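Local atomic coordinates of ribosome biogenesis GTPase A (Thermotoga maritima, PDB entry 3CNL), a protein that binds GTP as a circularly permuted GTPase and is probably required for a late step in assembly of the 50S ribosomal subunit. Residues 16-21 / 135-140; 20-25 / 147-152; 168-173 / 230-235; 190-193 / 197-200. One frame throughout, in Å; residues are numbered along the deposited sequence.

Contact 1 of 4, residues 16-21 / 135-140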
loop_
_atom_site.group_PDB
_atom_site.type_symbol
_atom_site.label_atom_id
_atom_site.label_comp_id
_atom_site.label_asym_id
_atom_site.label_seq_id
_atom_site.Cartn_x
_atom_site.Cartn_y
_atom_site.Cartn_z
ATOM N N LYS A 16 16.239 9.164 -5.742
ATOM C CA LYS A 16 17.698 9.190 -5.567
ATOM C C LYS A 16 18.199 10.510 -4.962
ATOM O O LYS A 16 19.066 10.502 -4.097
ATOM C CB LYS A 16 18.416 8.918 -6.891
ATOM C CG LYS A 16 18.106 7.576 -7.555
ATOM C CD LYS A 16 18.791 6.405 -6.877
ATOM C CE LYS A 16 17.778 5.431 -6.281
ATOM N NZ LYS A 16 18.445 4.359 -5.470
ATOM N N ASP A 17 17.637 11.632 -5.409
ATOM C CA ASP A 17 17.957 12.945 -4.835
ATOM C C ASP A 17 17.501 13.059 -3.386
ATOM O O ASP A 17 18.147 13.726 -2.571
ATOM C CB ASP A 17 17.349 14.090 -5.662
ATOM C CG ASP A 17 17.953 14.199 -7.069
ATOM O OD1 ASP A 17 17.209 14.584 -7.999
ATOM O OD2 ASP A 17 19.156 13.899 -7.255
ATOM N N LEU A 18 16.381 12.423 -3.059
ATOM C CA LEU A 18 15.870 12.486 -1.685
ATOM C C LEU A 18 16.685 11.559 -0.795
ATOM O O LEU A 18 16.916 11.862 0.371
ATOM C CB LEU A 18 14.382 12.134 -1.611
ATOM C CG LEU A 18 13.354 13.109 -2.192
ATOM C CD1 LEU A 18 11.954 12.586 -1.970
ATOM C CD2 LEU A 18 13.478 14.476 -1.569
ATOM N N LEU A 19 17.122 10.441 -1.369
ATOM C CA LEU A 19 17.885 9.411 -0.661
ATOM C C LEU A 19 19.225 9.918 -0.155
ATOM O O LEU A 19 19.720 9.450 0.875
ATOM C CB LEU A 19 18.120 8.206 -1.576
ATOM C CG LEU A 19 17.474 6.835 -1.348
ATOM C CD1 LEU A 19 16.372 6.817 -0.298
ATOM C CD2 LEU A 19 16.971 6.297 -2.686
ATOM N N ARG A 20 19.818 10.868 -0.878
ATOM C CA ARG A 20 21.137 11.383 -0.507
ATOM C C ARG A 20 21.092 12.139 0.820
ATOM O O ARG A 20 22.106 12.273 1.498
ATOM C CB ARG A 20 21.724 12.259 -1.624
ATOM C CG ARG A 20 22.074 11.482 -2.888
ATOM C CD ARG A 20 23.130 12.208 -3.710
ATOM N NE ARG A 20 22.566 13.009 -4.791
ATOM C CZ ARG A 20 22.417 12.583 -6.046
ATOM N NH1 ARG A 20 22.776 11.348 -6.386
ATOM N NH2 ARG A 20 21.900 13.392 -6.968
ATOM N N LEU A 21 19.903 12.627 1.177
ATOM C CA LEU A 21 19.703 13.377 2.419
ATOM C C LEU A 21 19.618 12.492 3.662
ATOM O O LEU A 21 19.679 12.991 4.797
ATOM C CB LEU A 21 18.428 14.236 2.329
ATOM C CG LEU A 21 18.305 15.362 1.300
ATOM C CD1 LEU A 21 16.981 16.095 1.518
ATOM C CD2 LEU A 21 19.468 16.356 1.384
ATOM N N LYS A 135 12.416 26.160 1.712
ATOM C CA LYS A 135 13.723 25.692 1.270
ATOM C C LYS A 135 13.693 24.162 1.006
ATOM O O LYS A 135 14.479 23.395 1.570
ATOM C CB LYS A 135 14.791 26.116 2.293
ATOM C CG LYS A 135 16.252 25.833 1.913
ATOM C CD LYS A 135 17.134 27.094 1.944
ATOM C CE LYS A 135 16.696 28.112 2.996
ATOM N NZ LYS A 135 17.343 29.439 2.773
ATOM N N GLY A 136 12.768 23.748 0.136
ATOM C CA GLY A 136 12.584 22.345 -0.240
ATOM C C GLY A 136 11.922 21.504 0.839
ATOM O O GLY A 136 11.146 21.999 1.661
ATOM N N ILE A 137 12.244 20.218 0.845
ATOM C CA ILE A 137 11.765 19.311 1.880
ATOM C C ILE A 137 12.299 19.744 3.259
ATOM O O ILE A 137 13.463 20.105 3.392
ATOM C CB ILE A 137 12.172 17.842 1.580
ATOM C CG1 ILE A 137 12.276 17.572 0.069
ATOM C CG2 ILE A 137 11.190 16.865 2.243
ATOM C CD1 ILE A 137 13.611 18.037 -0.596
ATOM N N GLN A 138 11.434 19.724 4.270
ATOM C CA GLN A 138 11.810 20.107 5.627
ATOM C C GLN A 138 11.883 18.885 6.537
ATOM O O GLN A 138 11.185 17.889 6.328
ATOM C CB GLN A 138 10.825 21.138 6.201
ATOM C CG GLN A 138 10.861 22.511 5.507
ATOM C CD GLN A 138 12.126 23.298 5.814
ATOM O OE1 GLN A 138 13.070 23.336 5.012
ATOM N NE2 GLN A 138 12.157 23.924 6.987
ATOM N N TRP A 139 12.736 18.959 7.546
ATOM C CA TRP A 139 12.753 17.942 8.579
ATOM C C TRP A 139 11.811 18.326 9.709
ATOM O O TRP A 139 11.530 19.520 9.932
ATOM C CB TRP A 139 14.149 17.780 9.165
ATOM C CG TRP A 139 15.205 17.526 8.166
ATOM C CD1 TRP A 139 15.957 18.460 7.520
ATOM C CD2 TRP A 139 15.650 16.252 7.695
ATOM N NE1 TRP A 139 16.845 17.846 6.671
ATOM C CE2 TRP A 139 16.678 16.488 6.761
ATOM C CE3 TRP A 139 15.281 14.929 7.974
ATOM C CZ2 TRP A 139 17.346 15.451 6.103
ATOM C CZ3 TRP A 139 15.940 13.904 7.329
ATOM C CH2 TRP A 139 16.960 14.167 6.396
ATOM N N PHE A 140 11.316 17.308 10.402
ATOM C CA PHE A 140 10.849 17.470 11.765
ATOM C C PHE A 140 11.672 16.518 12.618
ATOM O O PHE A 140 12.224 15.539 12.108
ATOM C CB PHE A 140 9.334 17.265 11.922
ATOM C CG PHE A 140 8.848 15.858 11.639
ATOM C CD1 PHE A 140 8.562 15.458 10.340
ATOM C CD2 PHE A 140 8.616 14.959 12.689
ATOM C CE1 PHE A 140 8.099 14.163 10.074
ATOM C CE2 PHE A 140 8.152 13.666 12.445
ATOM C CZ PHE A 140 7.894 13.269 11.131
#

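Contact 2 of 4, residues 20-25 / 147-152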
loop_
_atom_site.group_PDB
_atom_site.type_symbol
_atom_site.label_atom_id
_atom_site.label_comp_id
_atom_site.label_asym_id
_atom_site.label_seq_id
_atom_site.Cartn_x
_atom_site.Cartn_y
_atom_site.Cartn_z
ATOM N N ARG A 20 19.818 10.868 -0.878
ATOM C CA ARG A 20 21.137 11.383 -0.507
ATOM C C ARG A 20 21.092 12.139 0.820
ATOM O O ARG A 20 22.106 12.273 1.498
ATOM C CB ARG A 20 21.724 12.259 -1.624
ATOM C CG ARG A 20 22.074 11.482 -2.888
ATOM C CD ARG A 20 23.130 12.208 -3.710
ATOM N NE ARG A 20 22.566 13.009 -4.791
ATOM C CZ ARG A 20 22.417 12.583 -6.046
ATOM N NH1 ARG A 20 22.776 11.348 -6.386
ATOM N NH2 ARG A 20 21.900 13.392 -6.968
ATOM N N LEU A 21 19.903 12.627 1.177
ATOM C CA LEU A 21 19.703 13.377 2.419
ATOM C C LEU A 21 19.618 12.492 3.662
ATOM O O LEU A 21 19.679 12.991 4.797
ATOM C CB LEU A 21 18.428 14.236 2.329
ATOM C CG LEU A 21 18.305 15.362 1.300
ATOM C CD1 LEU A 21 16.981 16.095 1.518
ATOM C CD2 LEU A 21 19.468 16.356 1.384
ATOM N N VAL A 22 19.473 11.182 3.457
ATOM C CA VAL A 22 19.077 10.293 4.556
ATOM C C VAL A 22 19.989 9.114 4.729
ATOM O O VAL A 22 20.760 8.785 3.843
ATOM C CB VAL A 22 17.617 9.782 4.390
ATOM C CG1 VAL A 22 16.657 10.958 4.261
ATOM C CG2 VAL A 22 17.489 8.824 3.189
ATOM N N ASN A 23 19.878 8.467 5.883
ATOM C CA ASN A 23 20.635 7.264 6.179
ATOM C C ASN A 23 19.718 6.091 6.537
ATOM O O ASN A 23 20.188 4.974 6.720
ATOM C CB ASN A 23 21.683 7.528 7.289
ATOM C CG ASN A 23 21.065 7.934 8.631
ATOM O OD1 ASN A 23 19.928 7.579 8.955
ATOM N ND2 ASN A 23 21.834 8.679 9.427
ATOM N N THR A 24 18.416 6.377 6.624
ATOM C CA THR A 24 17.390 5.408 6.980
ATOM C C THR A 24 16.157 5.589 6.068
ATOM O O THR A 24 15.805 6.713 5.704
ATOM C CB THR A 24 16.997 5.583 8.476
ATOM O OG1 THR A 24 18.180 5.495 9.282
ATOM C CG2 THR A 24 15.958 4.533 8.953
ATOM N N VAL A 25 15.516 4.467 5.731
ATOM C CA VAL A 25 14.342 4.391 4.858
ATOM C C VAL A 25 13.266 3.519 5.517
ATOM O O VAL A 25 13.529 2.359 5.868
ATOM C CB VAL A 25 14.707 3.718 3.483
ATOM C CG1 VAL A 25 13.455 3.443 2.645
ATOM C CG2 VAL A 25 15.660 4.599 2.694
ATOM N N LYS A 147 15.749 12.790 12.992
ATOM C CA LYS A 147 15.165 13.668 11.985
ATOM C C LYS A 147 14.355 12.864 10.967
ATOM O O LYS A 147 14.839 11.855 10.452
ATOM C CB LYS A 147 16.276 14.429 11.259
ATOM C CG LYS A 147 16.777 15.649 12.003
ATOM C CD LYS A 147 17.862 16.335 11.221
ATOM C CE LYS A 147 18.365 17.556 11.955
ATOM N NZ LYS A 147 19.043 17.170 13.229
ATOM N N ILE A 148 13.125 13.308 10.692
ATOM C CA ILE A 148 12.299 12.692 9.635
ATOM C C ILE A 148 11.856 13.726 8.579
ATOM O O ILE A 148 11.315 14.769 8.944
ATOM C CB ILE A 148 11.105 11.883 10.246
ATOM C CG1 ILE A 148 11.651 10.853 11.258
ATOM C CG2 ILE A 148 10.301 11.148 9.135
ATOM C CD1 ILE A 148 10.657 10.376 12.306
ATOM N N LEU A 149 12.140 13.466 7.294
ATOM C CA LEU A 149 11.651 14.315 6.188
ATOM C C LEU A 149 10.136 14.415 6.208
ATOM O O LEU A 149 9.456 13.396 6.298
ATOM C CB LEU A 149 12.106 13.783 4.827
ATOM C CG LEU A 149 13.578 13.972 4.460
ATOM C CD1 LEU A 149 13.935 13.219 3.204
ATOM C CD2 LEU A 149 13.910 15.457 4.294
ATOM N N ASP A 150 9.605 15.633 6.116
ATOM C CA ASP A 150 8.171 15.826 6.291
ATOM C C ASP A 150 7.346 15.492 5.040
ATOM O O ASP A 150 6.112 15.588 5.074
ATOM C CB ASP A 150 7.834 17.240 6.826
ATOM C CG ASP A 150 8.080 18.337 5.807
ATOM O OD1 ASP A 150 8.707 18.094 4.744
ATOM O OD2 ASP A 150 7.659 19.478 6.075
ATOM N N THR A 151 8.026 15.132 3.949
ATOM C CA THR A 151 7.357 14.677 2.723
ATOM C C THR A 151 7.844 13.294 2.287
ATOM O O THR A 151 9.056 13.038 2.240
ATOM C CB THR A 151 7.482 15.689 1.544
ATOM O OG1 THR A 151 8.775 15.590 0.926
ATOM C CG2 THR A 151 7.284 17.094 2.026
ATOM N N PRO A 152 6.899 12.395 1.937
ATOM C CA PRO A 152 7.307 11.065 1.519
ATOM C C PRO A 152 7.801 11.050 0.079
ATOM O O PRO A 152 7.448 11.930 -0.709
ATOM C CB PRO A 152 6.014 10.250 1.644
ATOM C CG PRO A 152 4.945 11.218 1.400
ATOM C CD PRO A 152 5.434 12.556 1.914
#

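Contact 3 of 4, residues 168-173 / 230-235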
loop_
_atom_site.group_PDB
_atom_site.type_symbol
_atom_site.label_atom_id
_atom_site.label_comp_id
_atom_site.label_asym_id
_atom_site.label_seq_id
_atom_site.Cartn_x
_atom_site.Cartn_y
_atom_site.Cartn_z
ATOM N N LEU A 168 -2.133 -4.046 -7.295
ATOM C CA LEU A 168 -2.063 -2.596 -7.087
ATOM C C LEU A 168 -3.420 -1.906 -7.217
ATOM O O LEU A 168 -3.677 -0.911 -6.536
ATOM C CB LEU A 168 -1.040 -1.945 -8.014
ATOM C CG LEU A 168 0.435 -2.309 -7.817
ATOM C CD1 LEU A 168 1.262 -1.714 -8.943
ATOM C CD2 LEU A 168 0.912 -1.764 -6.450
ATOM N N LEU A 169 -4.277 -2.398 -8.102
ATOM C CA LEU A 169 -5.661 -1.923 -8.137
ATOM C C LEU A 169 -6.408 -2.192 -6.832
ATOM O O LEU A 169 -7.140 -1.333 -6.312
ATOM C CB LEU A 169 -6.418 -2.580 -9.315
ATOM C CG LEU A 169 -7.908 -2.293 -9.474
ATOM C CD1 LEU A 169 -8.109 -0.828 -9.779
ATOM C CD2 LEU A 169 -8.464 -3.151 -10.629
ATOM N N LEU A 170 -6.259 -3.408 -6.327
ATOM C CA LEU A 170 -6.974 -3.839 -5.112
ATOM C C LEU A 170 -6.573 -3.033 -3.851
ATOM O O LEU A 170 -7.371 -2.865 -2.940
ATOM C CB LEU A 170 -6.729 -5.355 -4.885
ATOM C CG LEU A 170 -7.480 -6.347 -5.774
ATOM C CD1 LEU A 170 -6.899 -7.769 -5.757
ATOM C CD2 LEU A 170 -8.948 -6.401 -5.419
ATOM N N VAL A 171 -5.327 -2.564 -3.786
ATOM C CA VAL A 171 -4.893 -1.724 -2.656
ATOM C C VAL A 171 -5.047 -0.203 -2.943
ATOM O O VAL A 171 -4.652 0.632 -2.136
ATOM C CB VAL A 171 -3.447 -2.078 -2.188
ATOM C CG1 VAL A 171 -3.398 -3.515 -1.654
ATOM C CG2 VAL A 171 -2.446 -1.887 -3.316
ATOM N N GLY A 172 -5.660 0.139 -4.072
ATOM C CA GLY A 172 -5.915 1.553 -4.445
ATOM C C GLY A 172 -4.703 2.348 -4.887
ATOM O O GLY A 172 -4.744 3.581 -4.978
ATOM N N SER A 173 -3.615 1.642 -5.157
ATOM C CA SER A 173 -2.383 2.260 -5.603
ATOM C C SER A 173 -2.428 2.619 -7.100
ATOM O O SER A 173 -1.834 3.618 -7.549
ATOM C CB SER A 173 -1.226 1.320 -5.296
ATOM O OG SER A 173 -0.009 1.881 -5.718
ATOM N N LEU A 230 -16.020 2.086 -8.143
ATOM C CA LEU A 230 -16.534 2.119 -6.778
ATOM C C LEU A 230 -16.208 0.847 -6.012
ATOM O O LEU A 230 -15.855 0.905 -4.833
ATOM C CB LEU A 230 -18.041 2.354 -6.811
ATOM C CG LEU A 230 -18.918 2.377 -5.552
ATOM C CD1 LEU A 230 -18.436 3.347 -4.477
ATOM C CD2 LEU A 230 -20.352 2.726 -5.983
ATOM N N PHE A 231 -16.345 -0.307 -6.667
ATOM C CA PHE A 231 -16.060 -1.576 -5.984
ATOM C C PHE A 231 -14.616 -1.601 -5.489
ATOM O O PHE A 231 -14.356 -1.863 -4.304
ATOM C CB PHE A 231 -16.361 -2.798 -6.878
ATOM C CG PHE A 231 -15.925 -4.101 -6.268
ATOM C CD1 PHE A 231 -16.600 -4.634 -5.185
ATOM C CD2 PHE A 231 -14.802 -4.759 -6.741
ATOM C CE1 PHE A 231 -16.165 -5.816 -4.594
ATOM C CE2 PHE A 231 -14.375 -5.970 -6.158
ATOM C CZ PHE A 231 -15.050 -6.481 -5.101
ATOM N N PHE A 232 -13.686 -1.307 -6.389
ATOM C CA PHE A 232 -12.262 -1.398 -6.059
ATOM C C PHE A 232 -11.801 -0.311 -5.112
ATOM O O PHE A 232 -10.874 -0.515 -4.329
ATOM C CB PHE A 232 -11.379 -1.502 -7.322
ATOM C CG PHE A 232 -11.545 -2.804 -8.039
ATOM C CD1 PHE A 232 -11.165 -3.993 -7.436
ATOM C CD2 PHE A 232 -12.124 -2.859 -9.315
ATOM C CE1 PHE A 232 -11.364 -5.225 -8.085
ATOM C CE2 PHE A 232 -12.315 -4.079 -9.963
ATOM C CZ PHE A 232 -11.933 -5.256 -9.354
ATOM N N THR A 233 -12.496 0.817 -5.135
ATOM C CA THR A 233 -12.270 1.884 -4.159
ATOM C C THR A 233 -12.692 1.372 -2.803
ATOM O O THR A 233 -11.954 1.506 -1.834
ATOM C CB THR A 233 -13.062 3.145 -4.531
ATOM O OG1 THR A 233 -12.514 3.661 -5.747
ATOM C CG2 THR A 233 -12.959 4.215 -3.434
ATOM N N GLU A 234 -13.866 0.750 -2.735
ATOM C CA GLU A 234 -14.306 0.109 -1.513
ATOM C C GLU A 234 -13.393 -1.027 -1.012
ATOM O O GLU A 234 -13.109 -1.116 0.185
ATOM C CB GLU A 234 -15.746 -0.387 -1.669
ATOM C CG GLU A 234 -16.757 0.758 -1.605
ATOM C CD GLU A 234 -18.183 0.286 -1.557
ATOM O OE1 GLU A 234 -19.067 1.136 -1.326
ATOM O OE2 GLU A 234 -18.430 -0.921 -1.756
ATOM N N VAL A 235 -12.941 -1.895 -1.907
ATOM C CA VAL A 235 -11.978 -2.954 -1.527
ATOM C C VAL A 235 -10.694 -2.360 -0.909
ATOM O O VAL A 235 -10.206 -2.835 0.133
ATOM C CB VAL A 235 -11.609 -3.875 -2.722
ATOM C CG1 VAL A 235 -10.463 -4.790 -2.351
ATOM C CG2 VAL A 235 -12.821 -4.717 -3.140
HETATM O O HOH W 1 -8.890 0.810 -6.168
#

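Contact 4 of 4, residues 190-193 / 197-200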
loop_
_atom_site.group_PDB
_atom_site.type_symbol
_atom_site.label_atom_id
_atom_site.label_comp_id
_atom_site.label_asym_id
_atom_site.label_seq_id
_atom_site.Cartn_x
_atom_site.Cartn_y
_atom_site.Cartn_z
ATOM N N GLU A 190 -10.919 -12.015 -9.504
ATOM C CA GLU A 190 -10.539 -13.400 -9.180
ATOM C C GLU A 190 -9.783 -13.485 -7.838
ATOM O O GLU A 190 -10.091 -14.320 -6.980
ATOM C CB GLU A 190 -9.691 -13.984 -10.319
ATOM C CG GLU A 190 -9.249 -15.422 -10.126
ATOM C CD GLU A 190 -8.528 -15.954 -11.355
ATOM O OE1 GLU A 190 -9.095 -16.836 -12.032
ATOM O OE2 GLU A 190 -7.421 -15.470 -11.673
ATOM N N ILE A 191 -8.808 -12.607 -7.661
ATOM C CA ILE A 191 -8.032 -12.546 -6.419
ATOM C C ILE A 191 -8.937 -12.221 -5.248
ATOM O O ILE A 191 -8.889 -12.904 -4.214
ATOM C CB ILE A 191 -6.867 -11.520 -6.504
ATOM C CG1 ILE A 191 -5.860 -11.936 -7.569
ATOM C CG2 ILE A 191 -6.156 -11.359 -5.123
ATOM C CD1 ILE A 191 -4.960 -10.786 -8.003
ATOM N N PHE A 192 -9.793 -11.211 -5.427
ATOM C CA PHE A 192 -10.768 -10.869 -4.415
ATOM C C PHE A 192 -11.678 -12.066 -4.083
ATOM O O PHE A 192 -11.811 -12.466 -2.914
ATOM C CB PHE A 192 -11.606 -9.653 -4.846
ATOM C CG PHE A 192 -12.683 -9.313 -3.873
ATOM C CD1 PHE A 192 -12.370 -8.654 -2.691
ATOM C CD2 PHE A 192 -14.011 -9.704 -4.106
ATOM C CE1 PHE A 192 -13.358 -8.360 -1.768
ATOM C CE2 PHE A 192 -15.010 -9.413 -3.181
ATOM C CZ PHE A 192 -14.686 -8.742 -2.018
ATOM N N ALA A 193 -12.286 -12.625 -5.120
ATOM C CA ALA A 193 -13.270 -13.684 -4.983
ATOM C C ALA A 193 -12.669 -14.855 -4.240
ATOM O O ALA A 193 -13.277 -15.359 -3.294
ATOM C CB ALA A 193 -13.765 -14.123 -6.342
ATOM N N GLY A 197 -13.925 -16.006 -0.652
ATOM C CA GLY A 197 -14.767 -17.203 -0.790
ATOM C C GLY A 197 -15.768 -17.192 -1.932
ATOM O O GLY A 197 -16.305 -18.240 -2.325
ATOM N N ILE A 198 -16.049 -16.007 -2.454
ATOM C CA ILE A 198 -16.961 -15.857 -3.579
ATOM C C ILE A 198 -16.586 -16.824 -4.674
ATOM O O ILE A 198 -15.406 -17.045 -4.956
ATOM C CB ILE A 198 -16.883 -14.449 -4.202
ATOM C CG1 ILE A 198 -17.650 -13.441 -3.377
ATOM C CG2 ILE A 198 -17.418 -14.440 -5.649
ATOM C CD1 ILE A 198 -17.525 -12.048 -3.926
ATOM N N GLU A 199 -17.618 -17.419 -5.250
ATOM C CA GLU A 199 -17.584 -17.959 -6.577
ATOM C C GLU A 199 -18.800 -17.274 -7.162
ATOM O O GLU A 199 -19.876 -17.316 -6.564
ATOM C CB GLU A 199 -17.737 -19.491 -6.571
ATOM C CG GLU A 199 -16.482 -20.239 -6.105
ATOM C CD GLU A 199 -16.682 -21.748 -5.946
ATOM O OE1 GLU A 199 -17.714 -22.292 -6.408
ATOM O OE2 GLU A 199 -15.790 -22.392 -5.348
ATOM N N SER A 200 -18.588 -16.550 -8.259
ATOM C CA SER A 200 -19.636 -15.949 -9.095
ATOM C C SER A 200 -18.899 -15.476 -10.351
ATOM O O SER A 200 -17.700 -15.239 -10.284
ATOM C CB SER A 200 -20.312 -14.765 -8.390
ATOM O OG SER A 200 -19.436 -13.638 -8.321
#

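Contact 1 of 4, residues 16-21 / 135-140
Leu-18 of helix 13-19 and Leu-21 in the loop that follows meet two residues at the margin of the GTPase domain's mixed sheet: Ile-137, just before the edge strand 139-141, and Trp-139, its first residue. The contact lies at the surface and contains no hydrogen bond between the segments. Its apolar part is centred on Ile-137. Leu-18 is the close partner, its CD2 sitting 3.7 Å from Ile-137 CD1 and equally near CG1. Leu-21 adds a looser touch, its CD1 4.4 Å from Ile-137 CD1.

The aromatic part belongs to Trp-139. With its CG on the side of the backbone N (chi1 -54°), the six-membered end of the indole is carried over to the backbone of Leu-21. Leu-21 CB packs at 4.1 Å from Trp-139 CZ2. Arg-101 makes a cation-pi contact with the same indole, and Val-22 also touches it. With an alanine at Trp-139, Leu-21 would probably lose its aromatic neighbour and Arg-101 its cation-pi mate.

On the polar side, Arg-20 turns back along the helix end, where its NH2 forms a salt bridge with Asp-17 OD2. The carbonyl of Leu-21 instead faces the indole edge, with Leu-21 O near the ring plane and 3.4 Å from Trp-139 CH2.

Contact 2 of 4, residues 20-25 / 147-152
Val-22 and Leu-149 meet at the margin of the mixed sheet of the circularly permuted G domain, Val-22 in the loop before strand 24-30 and Leu-149 on strand 147-154. These two strands are not neighbours in the sheet, because strand 101-106 runs between them. The segments accordingly share no hydrogen bond, and the contact is made by side chains reaching across on one side of the sheet.

Leu-149 does this with both of its branches. Its CB points toward segment 20-25, and CG lies anti to the carbonyl carbon (chi1 -73°), which brings the forked end between two partners. One methyl goes to Val-22, whose side chain runs at a slant to that of the leucine; Val-22 CG1 and Leu-149 CD1 are 3.7 Å apart. The other methyl goes to Leu-21, and there the two side chains cross at about a right angle, with Leu-21 CD1 4.2 Å from Leu-149 CD2. This second touch is the looser one and lies at the exposed margin, whereas Val-22 and Leu-149 are buried. Leu-103 of the intervening strand packs on both of them, and Trp-139 touches both.

Beyond the apolar pair, segment 20-25 is also tied to its neighbours through the side chain of Asn-23, ND2 bonding Leu-99 O while OD1 accepts from Arg-101 N. The same OD1 takes a second bond from the next residue: Thr-24 OG1 donates to Asn-23 OD1 over 2.7 Å, tilted 26° from the carbonyl plane.

Contact 3 of 4, residues 168-173 / 230-235
Phe-232 is the centre of the tightly packed part, where the last turn of helix 162-170 meets helix 224-236. Leu-169 comes over one face of its ring: CD2 lies 3.9 Å from the centroid of the Phe-232 ring and 10° off its normal, a nearly perpendicular CH-pi approach. Phe-231 CD2 lies over the centre of the opposite face, and the phenyl is thus sandwiched. Leu-170 comes from another direction, its CD2 at the ring edge and 3.8 Å from Phe-232 CE1. That methyl also reaches Val-235, standing 3.8 Å from Val-235 CG1, and so spans one turn of the partner helix. Leu-170 points along the interface at its CB, but a chi1 of -76°, which sets CG beside the backbone N, swings its end in. A serine in place of Phe-232 would probably open a gap between Leu-169 and Phe-231 and deprive Leu-170 of its edge contact.

The other side is looser and wet. A water there donates to Leu-169 O at 2.8 Å and, more weakly, to Phe-232 O, bridging carbonyls that do not meet directly. Nearby the helix ends in a Schellman motif, with Gly-172 at positive phi, its N bonded to Leu-169 O and a weak bond from Ser-173 N to Leu-168 O.

Helix 182-196 packs against both helices, with Ala-188 touching Leu-169 and Phe-232 and Ile-191 against Leu-170. Past the turn, Val-171 O accepts from Asn-109 ND2, which joins this all-helical part to the nucleotide-binding loop.

Contact 4 of 4, residues 190-193 / 197-200
Ala-193 O receives the amide of Gly-197 at 2.8 Å from Gly-197 N, in a bent bond with an N-H...O angle of 130°. This links the last turn of helix 182-196 to the first residue beyond it.

After Gly-197 the chain folds back, and Ile-198 lies along the flank of the helix. Its CB points toward the helix and its two arms divide the work. The short branch packs on the alanine, with Ile-198 CG2 3.7 Å from Ala-193 CB; the long branch, stretched out at chi2 177°, extends to Phe-192, where Ile-198 CD1 stands 3.7 Å from Phe-192 CE2. The methyl meets the ring obliquely. The ring of Phe-192 also packs edge-to-face with Phe-231, while Ile-198 touches Phe-189 and Phe-205, so the isoleucine joins an aromatic cluster shared by three helices.

Gly-197 has a phi of 107°, and a side chain on this backbone would collide with the carbonyl oxygen before it, so the position suits glycine. The arrangement is C-capping by a glycine at the C-prime position, with a hydrophobic contact from the next residue back onto the last turn; here it turns the chain toward helix 202-212.

The four contacts form two groups on opposite sides of the chain's centre. Contacts 1 and 2 share Arg-20 and Leu-21, and their centres lie 6 Å apart; strands 139-141 and 147-154 join them, with Gln-138 O 2.8 Å from Asp-150 N. Contacts 3 and 4 belong to the helical part, 15 Å apart between centres, and meet where Phe-231 CZ lies 3.5 Å from Phe-192 CE2. Between the groups, the nearest atoms of contacts 2 and 3 are about 13 Å apart. The bound GTP analogue is about 11 Å from the side chains of both Leu-18 and Val-235, whereas contact 4 is remote from the nucleotide site.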